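Local coordinates for alpha-galactosidase 1 (Saccharomyces cerevisiae, PDB 3LRK), which hydrolyses terminal, non-reducing alpha-D-galactose residues from alpha-D-galactosides such as galactose oligosaccharides, galactomannans and galactolipids, working as a secreted homotetramer, at residues 73-79 with 120-126; 157-163 with 189-193; 218-224 with 235-241. The protein carries 1 engineered substitution. All blocks are in the same frame, centred on the assembly; numbering follows the deposited sequence.

Contact 1 of 3, residues 73-79 with 120-126; sequences DCWSSGR and TCAGYPG
D73, C74, S76 and R79 meet T120, A122, Y124, P125 and G126 in a mixed polar and aromatic contact between two loop regions of the TIM-barrel domain: 73-79 leads from the loop after strand 68-70 into strand 76-79, while the loop 120-126 follows strand 109-115. D73 carries the polar half. Its CG stands anti to the backbone N (chi1 -152°), which aims the carboxylate at the turn from T120 to G123. The T120 hydroxyl donates to the syn lone pair of D73 OD1 at 2.7 Å, and C74 N reaches that same OD1 from the anti side at 2.7 Å. D73 OD2 takes the amide of A122 N at 2.9 Å, well out of the carboxylate plane. T120 OG1 in turn accepts from Y124 N at 2.9 Å, so one hydroxyl relays from the acid to the backbone just past the turn. With an alanine in place of D73, the T120 hydroxyl and the A122 amide would probably each lose their carboxylate oxygen, and the turn its tie to 73-79. Y124 supplies the aromatic half: C74 CA sits 3.5 Å from its ring centroid, 11° off the normal, a CH-pi contact over the face, while S76 O lies at the ring edge. C74 SG, disulfide-bonded to C42, packs on A122 CB. At the far end, water 1 bridges S76 OG (2.7 Å) and P125 O (2.8 Å). R79 NH2 donates to G126 O at 2.9 Å and also forms a salt bridge with D134; water 2 joins R79 NE to that carbonyl. D73 is assigned to the substrate site and its OD2 bonds a glycerol, consistent with the contact forming part of the wall of the GH27 galactose pocket.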
# COMPACT_ATOMS: atom_id res chain seq x y z
N ASP A 73 3.90 -24.25 -21.80
CA ASP A 73 3.82 -23.25 -22.87
C ASP A 73 4.40 -23.76 -24.20
O ASP A 73 4.95 -24.86 -24.26
CB ASP A 73 4.59 -22.00 -22.41
CG ASP A 73 4.09 -20.68 -23.02
OD1 ASP A 73 3.38 -20.66 -24.06
OD2 ASP A 73 4.41 -19.63 -22.43
N CYS A 74 4.26 -22.96 -25.27
CA CYS A 74 4.93 -23.17 -26.57
C CYS A 74 4.45 -24.37 -27.40
O CYS A 74 5.22 -24.96 -28.18
CB CYS A 74 6.46 -23.26 -26.41
SG CYS A 74 7.13 -22.34 -25.02
N TRP A 75 3.18 -24.71 -27.25
CA TRP A 75 2.66 -25.94 -27.86
C TRP A 75 1.87 -25.63 -29.15
O TRP A 75 1.73 -26.50 -30.01
CB TRP A 75 1.81 -26.72 -26.84
CG TRP A 75 0.59 -25.97 -26.39
CD1 TRP A 75 0.47 -25.20 -25.25
CD2 TRP A 75 -0.67 -25.87 -27.08
NE1 TRP A 75 -0.80 -24.65 -25.19
CE2 TRP A 75 -1.51 -25.04 -26.29
CE3 TRP A 75 -1.17 -26.41 -28.27
CZ2 TRP A 75 -2.82 -24.73 -26.67
CZ3 TRP A 75 -2.48 -26.11 -28.64
CH2 TRP A 75 -3.29 -25.28 -27.83
N SER A 76 1.37 -24.40 -29.25
CA SER A 76 0.52 -23.97 -30.37
C SER A 76 1.30 -23.27 -31.48
O SER A 76 2.45 -22.85 -31.29
CB SER A 76 -0.58 -23.03 -29.87
OG SER A 76 -0.02 -21.92 -29.19
N SER A 77 0.68 -23.15 -32.64
CA SER A 77 1.30 -22.44 -33.77
C SER A 77 0.50 -21.20 -34.21
O SER A 77 0.97 -20.42 -35.05
CB SER A 77 1.51 -23.40 -34.94
OG SER A 77 0.27 -23.91 -35.41
N GLY A 78 -0.67 -21.01 -33.62
CA GLY A 78 -1.57 -19.91 -34.00
C GLY A 78 -3.03 -20.29 -33.85
O GLY A 78 -3.38 -21.18 -33.04
N ARG A 79 -3.89 -19.62 -34.62
CA ARG A 79 -5.33 -19.90 -34.63
C ARG A 79 -5.81 -20.11 -36.07
O ARG A 79 -5.28 -19.49 -37.01
CB ARG A 79 -6.13 -18.76 -33.96
CG ARG A 79 -5.74 -18.50 -32.51
CD ARG A 79 -6.62 -17.45 -31.81
NE ARG A 79 -6.30 -17.41 -30.38
CZ ARG A 79 -6.91 -18.14 -29.45
NH1 ARG A 79 -7.90 -18.96 -29.78
NH2 ARG A 79 -6.54 -18.06 -28.18
N THR A 120 0.65 -15.92 -24.26
CA THR A 120 1.23 -16.68 -23.17
C THR A 120 2.54 -16.02 -22.79
O THR A 120 3.01 -15.09 -23.46
CB THR A 120 1.48 -18.14 -23.58
OG1 THR A 120 2.46 -18.19 -24.63
CG2 THR A 120 0.17 -18.79 -24.06
N CYS A 121 3.15 -16.49 -21.71
CA CYS A 121 4.42 -15.92 -21.26
C CYS A 121 5.55 -16.02 -22.29
O CYS A 121 6.40 -15.13 -22.37
CB CYS A 121 4.82 -16.52 -19.92
SG CYS A 121 3.65 -16.13 -18.59
N ALA A 122 5.55 -17.08 -23.10
CA ALA A 122 6.52 -17.24 -24.18
C ALA A 122 6.07 -16.62 -25.51
O ALA A 122 6.74 -16.77 -26.53
CB ALA A 122 6.90 -18.71 -24.36
N GLY A 123 4.92 -15.95 -25.49
CA GLY A 123 4.44 -15.17 -26.64
C GLY A 123 3.58 -15.89 -27.65
O GLY A 123 3.41 -15.41 -28.78
N TYR A 124 3.03 -17.04 -27.25
CA TYR A 124 2.08 -17.79 -28.07
C TYR A 124 0.66 -17.27 -27.83
O TYR A 124 0.47 -16.47 -26.92
CB TYR A 124 2.20 -19.28 -27.73
CG TYR A 124 3.53 -19.84 -28.16
CD1 TYR A 124 4.69 -19.56 -27.43
CD2 TYR A 124 3.63 -20.62 -29.31
CE1 TYR A 124 5.93 -20.06 -27.83
CE2 TYR A 124 4.87 -21.12 -29.73
CZ TYR A 124 6.00 -20.84 -28.98
OH TYR A 124 7.21 -21.34 -29.37
N PRO A 125 -0.33 -17.68 -28.65
CA PRO A 125 -1.70 -17.20 -28.49
C PRO A 125 -2.27 -17.41 -27.09
O PRO A 125 -2.25 -18.52 -26.56
CB PRO A 125 -2.50 -18.01 -29.51
CG PRO A 125 -1.49 -18.47 -30.51
CD PRO A 125 -0.19 -18.59 -29.81
N GLY A 126 -2.77 -16.32 -26.50
CA GLY A 126 -3.40 -16.35 -25.19
C GLY A 126 -4.91 -16.37 -25.28
O GLY A 126 -5.48 -16.11 -26.35
O HOH W 1 -1.10 -21.04 -26.84
O HOH W 2 -4.67 -15.39 -29.13

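Contact 2 of 3, residues 157-163 with 189-193; sequences FGTPEIS and GQDLT
D191 drives its carboxylate into the bend formed by G158, T159 and S163, and this is the tight part of the contact. D191 OD2 is gripped twice: the backbone amide of G158 N donates at 2.8 Å in a nearly straight bond (164°) from the syn side, and the S163 hydroxyl reaches the anti lone pair with OG 2.6 Å from OD2. With CG anti to the carbonyl carbon (chi1 -60°), the acid lies beside the first turn of helix 160-177, whose N-terminal end would probably favour its negative charge. T159 is the N-cap of that helix, its OG1 accepting a weak bond from I162 N at 3.3 Å. The looser, wetter part lies at Q190. Water 3 donates to S163 OG at 2.7 Å and to Q190 OE1 at 2.6 Å, and N150 also bonds this amide oxygen. F157 meets the Q190 amide without a direct bond: CB rests 3.3 Å from OE1, and CD1 lies 3.4 Å from NE2, the two planes 13° apart. F157 also meets Y195 of the second subunit edge-to-face, while P160 packs on F157 of the third subunit. The arrangement joins two successive beta-alpha loops of the TIM barrel, those after strands 145-149 and 182-185, at a capped helix N-terminus.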
# COMPACT_ATOMS: atom_id res chain seq x y z
N PHE A 157 -5.95 -6.30 -14.13
CA PHE A 157 -5.47 -6.68 -12.81
C PHE A 157 -5.46 -5.40 -11.95
O PHE A 157 -5.76 -4.31 -12.46
CB PHE A 157 -4.07 -7.30 -12.90
CG PHE A 157 -2.97 -6.31 -13.17
CD1 PHE A 157 -2.18 -5.84 -12.12
CD2 PHE A 157 -2.74 -5.84 -14.46
CE1 PHE A 157 -1.17 -4.89 -12.36
CE2 PHE A 157 -1.74 -4.90 -14.71
CZ PHE A 157 -0.95 -4.42 -13.65
N GLY A 158 -5.11 -5.53 -10.67
CA GLY A 158 -4.92 -4.35 -9.82
C GLY A 158 -5.88 -4.27 -8.65
O GLY A 158 -5.56 -3.67 -7.62
N THR A 159 -7.03 -4.91 -8.80
CA THR A 159 -7.98 -5.11 -7.71
C THR A 159 -8.43 -6.58 -7.67
O THR A 159 -8.37 -7.26 -8.68
CB THR A 159 -9.24 -4.20 -7.84
OG1 THR A 159 -10.03 -4.62 -8.96
CG2 THR A 159 -8.87 -2.72 -7.99
N PRO A 160 -8.84 -7.08 -6.49
CA PRO A 160 -9.43 -8.44 -6.45
C PRO A 160 -10.54 -8.67 -7.48
O PRO A 160 -10.57 -9.71 -8.16
CB PRO A 160 -10.01 -8.51 -5.03
CG PRO A 160 -9.08 -7.64 -4.24
CD PRO A 160 -8.76 -6.47 -5.16
N GLU A 161 -11.45 -7.71 -7.61
CA GLU A 161 -12.63 -7.89 -8.46
C GLU A 161 -12.30 -8.06 -9.95
O GLU A 161 -12.91 -8.90 -10.62
CB GLU A 161 -13.59 -6.73 -8.25
CG GLU A 161 -14.90 -6.86 -9.00
CD GLU A 161 -15.58 -5.52 -9.22
OE1 GLU A 161 -16.82 -5.50 -9.26
OE2 GLU A 161 -14.86 -4.49 -9.37
N ILE A 162 -11.38 -7.26 -10.47
CA ILE A 162 -10.99 -7.39 -11.88
C ILE A 162 -10.25 -8.71 -12.19
O ILE A 162 -10.52 -9.34 -13.21
CB ILE A 162 -10.21 -6.15 -12.41
CG1 ILE A 162 -10.06 -6.24 -13.93
CG2 ILE A 162 -8.85 -6.00 -11.71
CD1 ILE A 162 -9.74 -4.90 -14.61
N SER A 163 -9.34 -9.13 -11.31
CA SER A 163 -8.61 -10.39 -11.52
C SER A 163 -9.54 -11.60 -11.35
O SER A 163 -9.49 -12.56 -12.12
CB SER A 163 -7.42 -10.49 -10.57
OG SER A 163 -6.38 -9.64 -11.01
N GLY A 189 -0.38 -14.96 -7.03
CA GLY A 189 -0.95 -14.38 -5.81
C GLY A 189 -1.51 -12.98 -5.99
O GLY A 189 -1.98 -12.36 -5.02
N GLN A 190 -1.48 -12.49 -7.22
CA GLN A 190 -1.77 -11.09 -7.52
C GLN A 190 -3.20 -10.76 -7.17
O GLN A 190 -4.13 -11.51 -7.53
CB GLN A 190 -1.51 -10.81 -9.00
CG GLN A 190 -1.59 -9.36 -9.45
CD GLN A 190 -1.36 -9.22 -10.95
OE1 GLN A 190 -2.14 -9.74 -11.77
NE2 GLN A 190 -0.28 -8.53 -11.33
N ASP A 191 -3.38 -9.65 -6.46
CA ASP A 191 -4.70 -9.18 -6.02
C ASP A 191 -5.36 -10.13 -5.00
O ASP A 191 -6.58 -10.29 -5.00
CB ASP A 191 -5.62 -8.91 -7.23
CG ASP A 191 -5.05 -7.84 -8.16
OD1 ASP A 191 -4.48 -6.85 -7.64
OD2 ASP A 191 -5.16 -7.99 -9.38
N LEU A 192 -4.54 -10.72 -4.12
CA LEU A 192 -4.99 -11.55 -2.97
C LEU A 192 -5.79 -12.79 -3.36
O LEU A 192 -6.85 -13.09 -2.77
CB LEU A 192 -5.74 -10.69 -1.94
CG LEU A 192 -5.04 -9.41 -1.48
CD1 LEU A 192 -6.02 -8.47 -0.80
CD2 LEU A 192 -3.86 -9.72 -0.55
N THR A 193 -5.24 -13.54 -4.31
CA THR A 193 -5.90 -14.70 -4.88
C THR A 193 -6.45 -15.70 -3.85
O THR A 193 -7.49 -16.29 -4.09
CB THR A 193 -4.96 -15.46 -5.82
OG1 THR A 193 -4.26 -14.52 -6.65
CG2 THR A 193 -5.78 -16.42 -6.70
O HOH W 3 -4.30 -11.21 -11.73

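Contact 3 of 3, residues 218-224 with 235-241; sequences DSRCPCD and FHCSIMN
D218, its CB 3.3 Å from H236 O, offers an OD1 gripped by two nitrogens of R220: the backbone N at 2.8 Å on the anti lone pair, closing an Asx turn, and NE at 2.9 Å from the syn side. The second carboxylate oxygen, D218 OD2, takes R220 NH2 at 2.8 Å, so the arginine holds the acid side-on in a salt bridge, both bonds close to the guanidinium plane. This pairing fixes the rotation of a flat cation that lies on the H236 imidazole, centres 3.5 Å apart and planes at 5°. The bend of the R220 chain at chi3 (-67°) folds the guanidinium back over that ring. R220 NH1 makes a salt bridge to D379 of the second subunit. H236 in turn sets CD2 over the face of the F235 ring, whose CE2 brushes the R220 methylene groups. The backbone adds one bond, F235 N to R220 O at 3.0 Å. Next along the chain, C221 and C237 close a disulfide with SG atoms 2.0 Å apart and a right-handed torsion of 101°. Beyond it N241 ND2 donates to C223 O at 2.9 Å, on a lone pair in the carbonyl plane, with C223 O lying in the N241 amide plane, while K245 bonds both N241 OD1 and C223 O. S238 caps the helix that N241 belongs to. Covalent, ionic and stacking links thus tie the two ends of a short excursion together. D218 and D379 of the second subunit probably balance the charge of R220; the stacked cation would tend to disfavour a charged imidazole, the nearby acids to favour one, so the charge of H236 is left open.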
# COMPACT_ATOMS: atom_id res chain seq x y z
N ASP A 218 16.69 -12.28 -4.82
CA ASP A 218 16.90 -12.02 -6.23
C ASP A 218 16.18 -10.74 -6.62
O ASP A 218 15.03 -10.52 -6.23
CB ASP A 218 16.40 -13.21 -7.07
CG ASP A 218 16.93 -13.19 -8.51
OD1 ASP A 218 16.59 -12.26 -9.27
OD2 ASP A 218 17.68 -14.11 -8.89
N SER A 219 16.87 -9.89 -7.39
CA SER A 219 16.32 -8.61 -7.82
C SER A 219 15.07 -8.79 -8.71
O SER A 219 14.25 -7.89 -8.82
CB SER A 219 17.39 -7.81 -8.56
OG SER A 219 17.83 -8.54 -9.69
N ARG A 220 14.95 -9.96 -9.33
CA ARG A 220 13.77 -10.30 -10.15
C ARG A 220 12.56 -10.73 -9.30
O ARG A 220 11.47 -10.90 -9.83
CB ARG A 220 14.12 -11.39 -11.18
CG ARG A 220 15.14 -10.94 -12.23
CD ARG A 220 15.75 -12.14 -12.95
NE ARG A 220 16.59 -12.95 -12.06
CZ ARG A 220 17.31 -14.00 -12.46
NH1 ARG A 220 17.28 -14.38 -13.73
NH2 ARG A 220 18.05 -14.68 -11.59
N CYS A 221 12.79 -10.90 -8.00
CA CYS A 221 11.74 -11.24 -7.02
C CYS A 221 11.77 -10.21 -5.88
O CYS A 221 12.20 -10.52 -4.76
CB CYS A 221 11.93 -12.66 -6.51
SG CYS A 221 10.68 -13.28 -5.34
N PRO A 222 11.33 -8.96 -6.16
CA PRO A 222 11.55 -7.85 -5.23
C PRO A 222 10.78 -7.92 -3.90
O PRO A 222 11.17 -7.24 -2.94
CB PRO A 222 11.14 -6.61 -6.05
CG PRO A 222 10.11 -7.12 -6.99
CD PRO A 222 10.59 -8.52 -7.36
N CYS A 223 9.72 -8.72 -3.82
CA CYS A 223 8.95 -8.85 -2.58
C CYS A 223 9.59 -9.90 -1.68
O CYS A 223 9.77 -11.05 -2.10
CB CYS A 223 7.50 -9.23 -2.88
SG CYS A 223 6.62 -7.99 -3.81
N ASP A 224 9.95 -9.51 -0.46
CA ASP A 224 10.57 -10.45 0.47
C ASP A 224 9.54 -11.40 1.10
O ASP A 224 8.35 -11.34 0.75
CB ASP A 224 11.47 -9.74 1.52
CG ASP A 224 10.69 -8.92 2.54
OD1 ASP A 224 9.49 -9.20 2.79
OD2 ASP A 224 11.30 -8.01 3.13
N PHE A 235 9.90 -13.35 -10.47
CA PHE A 235 10.31 -14.76 -10.51
C PHE A 235 11.74 -14.93 -9.99
O PHE A 235 12.33 -13.97 -9.49
CB PHE A 235 10.07 -15.41 -11.90
CG PHE A 235 10.97 -14.92 -13.03
CD1 PHE A 235 11.33 -15.80 -14.05
CD2 PHE A 235 11.43 -13.61 -13.09
CE1 PHE A 235 12.14 -15.37 -15.12
CE2 PHE A 235 12.23 -13.17 -14.15
CZ PHE A 235 12.59 -14.06 -15.17
N HIS A 236 12.27 -16.15 -10.09
CA HIS A 236 13.52 -16.53 -9.40
C HIS A 236 13.45 -16.28 -7.89
O HIS A 236 14.43 -15.90 -7.25
CB HIS A 236 14.74 -15.86 -10.05
CG HIS A 236 14.97 -16.32 -11.45
ND1 HIS A 236 15.79 -17.39 -11.75
CD2 HIS A 236 14.45 -15.90 -12.62
CE1 HIS A 236 15.78 -17.59 -13.05
NE2 HIS A 236 14.97 -16.71 -13.61
N CYS A 237 12.26 -16.52 -7.34
CA CYS A 237 12.04 -16.42 -5.90
C CYS A 237 12.57 -17.69 -5.26
O CYS A 237 12.36 -18.78 -5.78
CB CYS A 237 10.55 -16.26 -5.61
SG CYS A 237 9.76 -14.80 -6.34
N SER A 238 13.28 -17.56 -4.14
CA SER A 238 13.85 -18.71 -3.44
C SER A 238 12.78 -19.55 -2.73
O SER A 238 11.66 -19.09 -2.50
CB SER A 238 14.90 -18.28 -2.43
OG SER A 238 14.29 -17.65 -1.32
N ILE A 239 13.15 -20.77 -2.37
CA ILE A 239 12.28 -21.70 -1.65
C ILE A 239 11.70 -21.08 -0.36
O ILE A 239 10.48 -21.09 -0.16
CB ILE A 239 13.02 -23.04 -1.40
CG1 ILE A 239 13.14 -23.81 -2.73
CG2 ILE A 239 12.33 -23.89 -0.31
CD1 ILE A 239 14.32 -24.79 -2.81
N MET A 240 12.58 -20.53 0.47
CA MET A 240 12.19 -19.90 1.73
C MET A 240 11.37 -18.63 1.54
O MET A 240 10.50 -18.33 2.36
CB MET A 240 13.42 -19.60 2.60
CG MET A 240 14.09 -20.82 3.23
SD MET A 240 13.00 -21.87 4.20
CE MET A 240 12.40 -20.75 5.48
N ASN A 241 11.68 -17.87 0.49
CA ASN A 241 10.92 -16.67 0.15
C ASN A 241 9.46 -17.04 -0.09
O ASN A 241 8.56 -16.37 0.41
CB ASN A 241 11.51 -15.96 -1.09
CG ASN A 241 10.63 -14.82 -1.62
OD1 ASN A 241 9.62 -15.06 -2.29
ND2 ASN A 241 11.04 -13.58 -1.35

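In the fold
All three contacts join loops, or the strand and helix ends next to them, of the TIM-barrel domain, follow one another along the chain, and reach the second subunit. None touches another. The centres of contacts 1 and 2 lie about 24 Å apart, those of contacts 1 and 3 about 26 Å, and those of contacts 2 and 3 about 20 Å. They differ in distance from the catalytic pair. Contact 1 brings the C121 side chain to about 3 Å from that of the nucleophile D149, and contact 3 sets the F235 side chain about 4 Å from that of the proton donor D209. Contact 2 stands further back, its Q190 side chain about 9 Å from those of D149 and R205.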